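Local coordinates for Thiol:disulfide interchange protein DsbA (Pseudomonas aeruginosa, PDB 4ZL8) that probably introduces disulfide bonds into other proteins of the periplasm by transferring to them its own redox-active disulfide, at residues I27-L32 against M156-K161; H88-A93 against D113-K118. The protein carries 1 engineered substitution. All blocks are in the same frame, centred on the assembly; numbering follows the deposited sequence.

Contact 1 (I27-L32 against M156-K161)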
loop_
_atom_site.group_PDB
_atom_site.type_symbol
_atom_site.label_atom_id
_atom_site.label_comp_id
_atom_site.label_asym_id
_atom_site.label_seq_id
_atom_site.Cartn_x
_atom_site.Cartn_y
_atom_site.Cartn_z
ATOM N N ILE A 27 -10.728 10.643 -4.933
ATOM C CA ILE A 27 -11.179 9.280 -4.799
ATOM C C ILE A 27 -9.975 8.421 -4.453
ATOM O O ILE A 27 -9.034 8.310 -5.239
ATOM C CB ILE A 27 -11.843 8.783 -6.080
ATOM C CG1 ILE A 27 -13.029 9.682 -6.442
ATOM C CG2 ILE A 27 -12.253 7.325 -5.928
ATOM C CD1 ILE A 27 -13.503 9.511 -7.865
ATOM N N GLU A 28 -9.979 7.871 -3.250
ATOM C CA GLU A 28 -8.827 7.112 -2.784
ATOM C C GLU A 28 -8.784 5.687 -3.349
ATOM O O GLU A 28 -9.809 5.030 -3.466
ATOM C CB GLU A 28 -8.858 7.049 -1.259
ATOM C CG GLU A 28 -7.502 6.736 -0.640
ATOM C CD GLU A 28 -7.570 6.516 0.864
ATOM O OE1 GLU A 28 -8.519 5.850 1.324
ATOM O OE2 GLU A 28 -6.684 7.047 1.566
ATOM N N VAL A 29 -7.573 5.233 -3.660
ATOM C CA VAL A 29 -7.344 3.821 -3.949
ATOM C C VAL A 29 -6.178 3.369 -3.093
ATOM O O VAL A 29 -5.075 3.890 -3.240
ATOM C CB VAL A 29 -6.995 3.580 -5.418
ATOM C CG1 VAL A 29 -6.738 2.100 -5.663
ATOM C CG2 VAL A 29 -8.113 4.096 -6.330
ATOM N N VAL A 30 -6.430 2.445 -2.173
ATOM C CA VAL A 30 -5.392 1.912 -1.291
ATOM C C VAL A 30 -5.064 0.476 -1.662
ATOM O O VAL A 30 -5.969 -0.345 -1.805
ATOM C CB VAL A 30 -5.888 1.921 0.165
ATOM C CG1 VAL A 30 -4.836 1.293 1.084
ATOM C CG2 VAL A 30 -6.216 3.329 0.632
ATOM N N GLU A 31 -3.774 0.201 -1.850
ATOM C CA GLU A 31 -3.309 -1.182 -1.887
ATOM C C GLU A 31 -2.641 -1.472 -0.554
ATOM O O GLU A 31 -1.603 -0.884 -0.241
ATOM C CB GLU A 31 -2.311 -1.436 -3.022
ATOM C CG GLU A 31 -1.937 -2.912 -3.084
ATOM C CD GLU A 31 -0.629 -3.236 -3.760
ATOM O OE1 GLU A 31 0.189 -2.360 -4.059
ATOM O OE2 GLU A 31 -0.382 -4.460 -3.941
ATOM N N LEU A 32 -3.248 -2.342 0.247
ATOM C CA LEU A 32 -2.571 -2.846 1.451
ATOM C C LEU A 32 -1.624 -3.958 1.023
ATOM O O LEU A 32 -2.011 -4.847 0.245
ATOM C CB LEU A 32 -3.564 -3.335 2.504
ATOM C CG LEU A 32 -4.414 -2.216 3.143
ATOM C CD1 LEU A 32 -5.746 -2.178 2.467
ATOM C CD2 LEU A 32 -4.586 -2.430 4.647
ATOM N N MET A 156 -7.258 -4.427 -1.840
ATOM C CA MET A 156 -7.571 -3.086 -2.313
ATOM C C MET A 156 -8.753 -2.521 -1.530
ATOM O O MET A 156 -9.695 -3.244 -1.187
ATOM C CB MET A 156 -7.999 -3.136 -3.776
ATOM C CG MET A 156 -7.016 -3.792 -4.718
ATOM S SD MET A 156 -5.394 -3.002 -4.745
ATOM C CE MET A 156 -5.792 -1.348 -5.219
ATOM N N VAL A 157 -8.695 -1.215 -1.266
ATOM C CA VAL A 157 -9.839 -0.484 -0.727
ATOM C C VAL A 157 -10.018 0.793 -1.531
ATOM O O VAL A 157 -9.086 1.588 -1.673
ATOM C CB VAL A 157 -9.716 -0.144 0.790
ATOM C CG1 VAL A 157 -10.963 0.592 1.267
ATOM C CG2 VAL A 157 -9.479 -1.398 1.614
ATOM N N VAL A 158 -11.218 0.967 -2.074
ATOM C CA VAL A 158 -11.553 2.172 -2.821
ATOM C C VAL A 158 -12.441 3.098 -2.014
ATOM O O VAL A 158 -13.493 2.682 -1.479
ATOM C CB VAL A 158 -12.197 1.836 -4.176
ATOM C CG1 VAL A 158 -12.746 3.065 -4.865
ATOM C CG2 VAL A 158 -11.162 1.182 -5.080
ATOM N N ASN A 159 -11.974 4.345 -1.932
ATOM C CA ASN A 159 -12.634 5.471 -1.275
ATOM C C ASN A 159 -13.126 5.195 0.141
ATOM O O ASN A 159 -14.127 5.740 0.593
ATOM C CB ASN A 159 -13.766 6.045 -2.135
ATOM C CG ASN A 159 -13.731 7.543 -2.190
ATOM O OD1 ASN A 159 -12.687 8.158 -1.967
ATOM N ND2 ASN A 159 -14.883 8.146 -2.468
ATOM N N GLY A 160 -12.371 4.370 0.855
ATOM C CA GLY A 160 -12.688 4.049 2.238
ATOM C C GLY A 160 -13.950 3.213 2.391
ATOM O O GLY A 160 -14.460 3.054 3.489
ATOM N N LYS A 161 -14.443 2.680 1.272
ATOM C CA LYS A 161 -15.795 2.131 1.210
ATOM C C LYS A 161 -15.879 0.703 0.676
ATOM O O LYS A 161 -16.815 -0.008 1.036
ATOM C CB LYS A 161 -16.681 3.023 0.305
ATOM C CG LYS A 161 -17.103 4.330 0.935
ATOM C CD LYS A 161 -17.904 5.171 -0.055
ATOM C CE LYS A 161 -17.955 6.623 0.381
ATOM N NZ LYS A 161 -18.502 7.533 -0.659
HETATM O O HOH W 1 -9.740 3.724 0.208
#
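Glu28 to Glu31 pair in antiparallel register with Asn159 back to Met156, with the axes of the two strands 167° apart and 4.8 Å from each other at closest. Two backbone bonds join Val30 and Val157 as a hydrogen-bonded pair; the shorter runs from Val30 N to Val157 O at 2.8 Å. Val29 with Val158 and Glu31 with Met156 form non-hydrogen-bonded pairs on either side of it. Beyond them Asn159 N reaches Glu28 O at 2.7 Å.

At that end the amide of Asn159 replaces a strand carbonyl: its OD1 accepts Glu28 N at 3.0 Å, the donor lying 39° out of the carbonyl plane. ND2 of the same group bonds Glu186 OE2, which also pairs with Lys161 NZ, holding the amide from both sides of its carbon. Asn159 and Gly160 have positive phi and form a type I' turn closed by Lys161 N on Val158 O. Water 1 donates to Glu28 OE1 at 2.7 Å and accepts from Gly160 N, with a weak bond to Val157 O; Glu28 OE2 is taken by Ser22.

Apolar packing differs on the two faces. Met156, bent at chi2 (-59°) and chi3, folds back toward the other strand, bringing CE to 3.6 Å from Val29 CG1 and SD over the methylenes of Glu31. On the reverse face Leu32 CD1 meets Val157 CG2 at 3.9 Å, beneath helix 132-148.

Glu31 OE1 forms a salt bridge with Arg62, and its side chain comes close to the redox-active Cys37-Cys40 disulfide but does not contact it. The chemistry thus implies a central strand pair of the thioredoxin sheet whose apolar faces are covered by helices, while its buried carboxylates are matched by a water, a hydroxyl or a guanidinium.

Contact 2 (H88-A93 against D113-K118); sequences HDVHNA and DFLAGK
Lys118 and Leu115, both in touch with Val90, are tied to each other by the bond from Lys118 N to Leu115 O, 2.8 Å long. This bond closes a turn of the 113-118 segment, and Lys118 CB and the Leu115 side chain both meet that valine. Between the two segments themselves the evidence is for van der Waals contact, with 208 Å² of surface buried in all.

Val90 works as a fork. Its CG1 lies 4.0 Å from Lys118 CB, and its CG2 meets Leu115 CD2 at 4.2 Å, the valine and leucine side chains crossing at about a right angle. A chi1 of -55° sets CG2 between the backbone N and the carbonyl carbon, and this rotamer turns CG1 to Lys118 and CG2 to Leu115.

One turn later Ala93 offers its methyl to the lysine. Lys118 bends at chi2 (-59°) and is extended beyond, which carries its aliphatic chain alongside the helix until CE stands 4.0 Å from Ala93 CB. The residue has a second conformer, is exposed and touches a crystal neighbour, so this part of the contact is probably adjustable.

Phe114 reaches in with the far end of its ring: CZ lies 3.6 Å from Ala93 O, approached obliquely, and 4.3 Å from Ala93 CB. That carbonyl belongs to a helix kinked just before it, where the N atoms of Asn92 and Ala93 lack bonds to the preceding turn.

The contact lies in the helical part of the DsbA fold. Helix 70-84 supplies Leu81 to both Val90 and Leu115, and Val120 of the following loop also touches both. Phe114 extends the interface along helix 87-99 to Ala97, while Leu115 touches Val94, so helix 108-116 is seated across about two turns of its neighbour.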
loop_
_atom_site.group_PDB
_atom_site.type_symbol
_atom_site.label_atom_id
_atom_site.label_comp_id
_atom_site.label_asym_id
_atom_site.label_seq_id
_atom_site.Cartn_x
_atom_site.Cartn_y
_atom_site.Cartn_z
ATOM N N HIS A 88 9.071 6.142 -3.862
ATOM C CA HIS A 88 8.763 5.867 -5.256
ATOM C C HIS A 88 10.035 5.527 -6.006
ATOM O O HIS A 88 10.028 4.641 -6.864
ATOM C CB HIS A 88 8.074 7.061 -5.909
ATOM C CG HIS A 88 7.821 6.893 -7.373
ATOM N ND1 HIS A 88 6.660 6.344 -7.873
ATOM C CD2 HIS A 88 8.571 7.232 -8.447
ATOM C CE1 HIS A 88 6.712 6.340 -9.193
ATOM N NE2 HIS A 88 7.858 6.881 -9.568
ATOM N N ASP A 89 11.126 6.197 -5.646
ATOM C CA ASP A 89 12.388 6.054 -6.362
ATOM C C ASP A 89 13.100 4.723 -6.096
ATOM O O ASP A 89 13.822 4.232 -6.958
ATOM C CB ASP A 89 13.331 7.202 -5.985
ATOM C CG ASP A 89 12.707 8.576 -6.197
ATOM O OD1 ASP A 89 12.156 8.831 -7.294
ATOM O OD2 ASP A 89 12.767 9.397 -5.256
ATOM N N VAL A 90 12.885 4.146 -4.919
ATOM C CA VAL A 90 13.544 2.897 -4.524
ATOM C C VAL A 90 12.560 1.724 -4.393
ATOM O O VAL A 90 12.957 0.617 -4.039
ATOM C CB VAL A 90 14.329 3.045 -3.214
ATOM C CG1 VAL A 90 15.338 4.197 -3.294
ATOM C CG2 VAL A 90 13.393 3.247 -2.023
ATOM N N HIS A 91 11.297 1.972 -4.726
ATOM C CA HIS A 91 10.232 0.981 -4.533
ATOM C C HIS A 91 10.524 -0.356 -5.223
ATOM O O HIS A 91 10.493 -1.417 -4.577
ATOM C CB HIS A 91 8.916 1.568 -5.053
ATOM C CG HIS A 91 7.754 0.631 -4.957
ATOM N ND1 HIS A 91 7.055 0.422 -3.792
ATOM C CD2 HIS A 91 7.156 -0.133 -5.900
ATOM C CE1 HIS A 91 6.089 -0.455 -4.015
ATOM N NE2 HIS A 91 6.129 -0.802 -5.283
ATOM N N ASN A 92 10.813 -0.334 -6.515
ATOM C CA ASN A 92 11.072 -1.561 -7.263
ATOM C C ASN A 92 12.312 -2.240 -6.686
ATOM O O ASN A 92 12.354 -3.466 -6.555
ATOM C CB ASN A 92 11.281 -1.317 -8.761
ATOM C CG ASN A 92 10.048 -0.751 -9.461
ATOM O OD1 ASN A 92 8.935 -0.826 -8.960
ATOM N ND2 ASN A 92 10.258 -0.177 -10.637
ATOM N N ALA A 93 13.325 -1.454 -6.342
ATOM C CA ALA A 93 14.563 -2.014 -5.810
ATOM C C ALA A 93 14.360 -2.756 -4.491
ATOM O O ALA A 93 15.020 -3.773 -4.255
ATOM C CB ALA A 93 15.615 -0.913 -5.645
ATOM N N ASP A 113 21.996 0.232 5.083
ATOM C CA ASP A 113 23.145 -0.157 4.285
ATOM C C ASP A 113 22.718 -0.468 2.847
ATOM O O ASP A 113 23.358 -0.040 1.888
ATOM C CB ASP A 113 23.850 -1.351 4.923
ATOM C CG ASP A 113 24.630 -0.966 6.159
ATOM O OD1 ASP A 113 24.823 0.249 6.383
ATOM O OD2 ASP A 113 25.056 -1.877 6.905
ATOM N N PHE A 114 21.627 -1.201 2.700
ATOM C CA PHE A 114 21.100 -1.480 1.373
ATOM C C PHE A 114 20.665 -0.191 0.681
ATOM O O PHE A 114 20.998 0.042 -0.490
ATOM C CB PHE A 114 19.905 -2.433 1.446
ATOM C CG PHE A 114 19.127 -2.502 0.160
ATOM C CD1 PHE A 114 19.653 -3.137 -0.936
ATOM C CD2 PHE A 114 17.902 -1.881 0.035
ATOM C CE1 PHE A 114 18.959 -3.160 -2.130
ATOM C CE2 PHE A 114 17.212 -1.913 -1.165
ATOM C CZ PHE A 114 17.736 -2.546 -2.228
ATOM N N LEU A 115 19.896 0.620 1.385
ATOM C CA LEU A 115 19.299 1.812 0.798
ATOM C C LEU A 115 20.358 2.848 0.436
ATOM O O LEU A 115 20.182 3.598 -0.518
ATOM C CB LEU A 115 18.245 2.381 1.734
ATOM C CG LEU A 115 16.996 1.510 1.896
ATOM C CD1 LEU A 115 16.219 1.992 3.108
ATOM C CD2 LEU A 115 16.145 1.525 0.611
ATOM N N ALA A 116 21.481 2.872 1.156
ATOM C CA ALA A 116 22.590 3.750 0.808
ATOM C C ALA A 116 23.064 3.468 -0.612
ATOM O O ALA A 116 23.448 4.378 -1.361
ATOM C CB ALA A 116 23.751 3.586 1.809
ATOM N N GLY A 117 23.078 2.196 -0.991
ATOM C CA GLY A 117 23.454 1.801 -2.329
ATOM C C GLY A 117 22.523 2.343 -3.399
ATOM O O GLY A 117 22.893 2.401 -4.577
ATOM N N LYS A 118 21.325 2.722 -2.969
ATOM C CA LYS A 118 20.313 3.273 -3.863
ATOM C C LYS A 118 20.192 4.792 -3.704
ATOM O O LYS A 118 19.250 5.398 -4.223
ATOM C CB LYS A 118 18.965 2.590 -3.609
ATOM C CG LYS A 118 19.015 1.068 -3.738
ATOM C CD LYS A 118 19.473 0.618 -5.106
ATOM C CE LYS A 118 19.575 -0.908 -5.206
ATOM N NZ LYS A 118 19.886 -1.351 -6.591
#

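In the fold
Contact 1 joins two strands of the central sheet, whereas contact 2 joins helices 87-99 and 108-116; their centres are about 26 Å apart, on opposite sides of the chain's centre. In sequence, 88-93 and 113-118 both fall between 27-32 and 156-161, so contact 2 is nested in the loop that contact 1 closes. This is the DsbA plan, a helical domain inserted into a thioredoxin fold, whose two halves are brought together by the strand pairing. Although the contacts do not touch, with nearest atoms about 6 Å apart, Glu44 of helix 38-52 lies between them: it touches Glu31 and is hydrogen-bonded to His91.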